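Local structure of extracellular solute-binding protein, family 3 (Methylophaga aminisulfidivorans MP, 5SV6) at residues A[203-208]-A[224-229]. The protein is of unknown function but has the architecture of a periplasmic solute-binding protein and is probably linked to the methanol dehydrogenase system. Numbering follows the deposited sequence.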
ATOM      1  N   GLU A 203     -15.455   1.679   7.207  1.00 12.51           N
ATOM      2  CA  GLU A 203     -16.504   2.540   6.652  1.00 11.38           C
ATOM      3  C   GLU A 203     -17.428   1.766   5.710  1.00 13.33           C
ATOM      4  O   GLU A 203     -18.624   2.045   5.631  1.00 13.41           O
ATOM      5  CB  GLU A 203     -15.876   3.711   5.902  1.00 12.83           C
ATOM      6  CG  GLU A 203     -15.216   4.729   6.805  1.00 13.10           C
ATOM      7  CD  GLU A 203     -16.224   5.479   7.647  1.00 16.04           C
ATOM      8  OE1 GLU A 203     -17.009   6.263   7.076  1.00 13.80           O
ATOM      9  OE2 GLU A 203     -16.244   5.273   8.876  1.00 17.16           O
ATOM     10  N   VAL A 204     -16.861   0.809   4.987  1.00 11.66           N
ATOM     11  CA  VAL A 204     -17.656  -0.056   4.121  1.00 12.60           C
ATOM     12  C   VAL A 204     -18.484  -1.022   4.964  1.00 14.32           C
ATOM     13  O   VAL A 204     -19.681  -1.186   4.743  1.00 14.11           O
ATOM     14  CB  VAL A 204     -16.782  -0.850   3.137  1.00 11.98           C
ATOM     15  CG1 VAL A 204     -17.660  -1.758   2.246  1.00  9.17           C
ATOM     16  CG2 VAL A 204     -15.937   0.098   2.281  1.00 12.26           C
ATOM     17  N   VAL A 205     -17.841  -1.648   5.941  1.00 15.60           N
ATOM     18  CA  VAL A 205     -18.540  -2.543   6.862  1.00 15.59           C
ATOM     19  C   VAL A 205     -19.727  -1.844   7.528  1.00 16.97           C
ATOM     20  O   VAL A 205     -20.804  -2.433   7.671  1.00 17.85           O
ATOM     21  CB  VAL A 205     -17.581  -3.097   7.933  1.00 15.54           C
ATOM     22  CG1 VAL A 205     -18.349  -3.793   9.048  1.00 17.34           C
ATOM     23  CG2 VAL A 205     -16.565  -4.026   7.292  1.00 15.24           C
ATOM     24  N   SER A 206     -19.533  -0.582   7.900  1.00 15.68           N
ATOM     25  CA  SER A 206     -20.568   0.191   8.583  1.00 17.43           C
ATOM     26  C   SER A 206     -21.638   0.717   7.632  1.00 19.23           C
ATOM     27  O   SER A 206     -22.726   1.103   8.063  1.00 18.91           O
ATOM     28  CB  SER A 206     -19.949   1.367   9.341  1.00 16.27           C
ATOM     29  OG  SER A 206     -19.653   2.449   8.467  1.00 16.21           O
ATOM     30  N   GLY A 207     -21.328   0.749   6.338  1.00 18.47           N
ATOM     31  CA  GLY A 207     -22.272   1.247   5.360  1.00 15.80           C
ATOM     32  C   GLY A 207     -22.199   2.749   5.166  1.00 17.23           C
ATOM     33  O   GLY A 207     -22.912   3.307   4.330  1.00 17.18           O
ATOM     34  N   LYS A 208     -21.329   3.410   5.924  1.00 14.21           N
ATOM     35  CA  LYS A 208     -21.132   4.841   5.767  1.00 16.74           C
ATOM     36  C   LYS A 208     -20.474   5.148   4.428  1.00 17.70           C
ATOM     37  O   LYS A 208     -20.692   6.213   3.847  1.00 15.61           O
ATOM     38  CB  LYS A 208     -20.295   5.416   6.915  1.00 18.06           C
ATOM     39  CG  LYS A 208     -21.023   5.466   8.248  1.00 20.60           C
ATOM     40  CD  LYS A 208     -22.239   6.380   8.188  1.00 25.58           C
ATOM     41  CE  LYS A 208     -22.961   6.420   9.530  1.00 31.45           C
ATOM     42  NZ  LYS A 208     -22.165   7.113  10.594  1.00 31.91           N
ATOM     43  N   LYS A 224     -10.323  -9.572   5.196  1.00 16.95           N
ATOM     44  CA  LYS A 224     -10.490 -10.921   5.738  1.00 18.82           C
ATOM     45  C   LYS A 224     -11.182 -10.947   7.106  1.00 20.66           C
ATOM     46  O   LYS A 224     -12.123 -11.711   7.322  1.00 22.61           O
ATOM     47  CB  LYS A 224      -9.146 -11.637   5.828  1.00 20.40           C
ATOM     48  CG  LYS A 224      -9.255 -13.037   6.430  1.00 25.71           C
ATOM     49  CD  LYS A 224      -7.906 -13.720   6.418  1.00 26.98           C
ATOM     50  CE  LYS A 224      -7.283 -13.646   5.036  1.00 26.88           C
ATOM     51  NZ  LYS A 224      -5.827 -13.956   5.078  1.00 27.88           N
ATOM     52  N   SER A 225     -10.727 -10.109   8.026  1.00 19.13           N
ATOM     53  CA  SER A 225     -11.290 -10.100   9.371  1.00 19.96           C
ATOM     54  C   SER A 225     -12.593  -9.301   9.495  1.00 20.98           C
ATOM     55  O   SER A 225     -13.126  -9.151  10.601  1.00 20.40           O
ATOM     56  CB  SER A 225     -10.253  -9.601  10.386  1.00 20.80           C
ATOM     57  OG  SER A 225      -9.920  -8.238  10.163  1.00 21.97           O
ATOM     58  N   ALA A 226     -13.105  -8.801   8.370  1.00 17.38           N
ATOM     59  CA  ALA A 226     -14.298  -7.962   8.367  1.00 17.88           C
ATOM     60  C   ALA A 226     -15.466  -8.663   9.054  1.00 20.96           C
ATOM     61  O   ALA A 226     -15.591  -9.882   8.971  1.00 19.45           O
ATOM     62  CB  ALA A 226     -14.683  -7.583   6.936  1.00 18.23           C
ATOM     63  N   SER A 227     -16.314  -7.888   9.725  1.00 19.30           N
ATOM     64  CA  SER A 227     -17.439  -8.451  10.464  1.00 21.42           C
ATOM     65  C   SER A 227     -18.618  -8.775   9.539  1.00 25.74           C
ATOM     66  O   SER A 227     -19.507  -9.548   9.897  1.00 23.31           O
ATOM     67  CB  SER A 227     -17.855  -7.532  11.624  1.00 21.82           C
ATOM     68  OG  SER A 227     -18.400  -6.310  11.159  1.00 24.46           O
ATOM     69  N   VAL A 228     -18.608  -8.200   8.339  1.00 22.03           N
ATOM     70  CA  VAL A 228     -19.559  -8.595   7.303  1.00 21.56           C
ATOM     71  C   VAL A 228     -18.779  -8.985   6.056  1.00 19.42           C
ATOM     72  O   VAL A 228     -17.703  -8.439   5.808  1.00 18.19           O
ATOM     73  CB  VAL A 228     -20.554  -7.471   6.952  1.00 22.26           C
ATOM     74  CG1 VAL A 228     -21.504  -7.213   8.113  1.00 24.93           C
ATOM     75  CG2 VAL A 228     -19.820  -6.195   6.533  1.00 20.01           C
ATOM     76  N   PRO A 229     -19.312  -9.940   5.272  1.00 20.10           N
ATOM     77  CA  PRO A 229     -18.541 -10.443   4.130  1.00 19.48           C
ATOM     78  C   PRO A 229     -18.320  -9.338   3.101  1.00 16.59           C
ATOM     79  O   PRO A 229     -19.278  -8.676   2.712  1.00 16.40           O
ATOM     80  CB  PRO A 229     -19.447 -11.531   3.542  1.00 18.21           C
ATOM     81  CG  PRO A 229     -20.386 -11.896   4.640  1.00 21.76           C
ATOM     82  CD  PRO A 229     -20.600 -10.638   5.419  1.00 21.42           C
TER
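Val205 meets Ala226, Ser227 and Val228, and no flat side-chain group takes part in the contact: the junction is made of methyl groups and one hydroxyl. The two branches of Val205 divide the work. CG1, held anti to the backbone N (chi1 168°), comes up against the hydroxyl of Ser227 at 3.3 Å from OG, a close approach of a methyl to a polar atom. CG2 lies instead against the CB methyl of Ala226, 4.0 Å away. A single methyl of Val228, CG2, makes the third contact; it is 3.8 Å from CG1 of Val205 and also touches CG2 and CA of that residue, so that it rests on the root of the side chain as well as on both branches. The two valine side chains meet at a slant. No hydrogen bond joins the segments, and van der Waals packing carries the contact. Replacing Val205 by an alanine would probably open a gap beside Ala226 and Ser227 and leave the Val228 methyl only the root of the side chain to rest on across this contact. Val205 also touches Leu230, the first residue of strand 230-234. This surface contact sets the C-terminal turn of helix 197-206 against the loop that completes the split beta-alpha-beta unit from strand 211-215 through helix 216-224 to strand 230-234, both strands running antiparallel to strand 118-133, within a type II periplasmic binding protein fold.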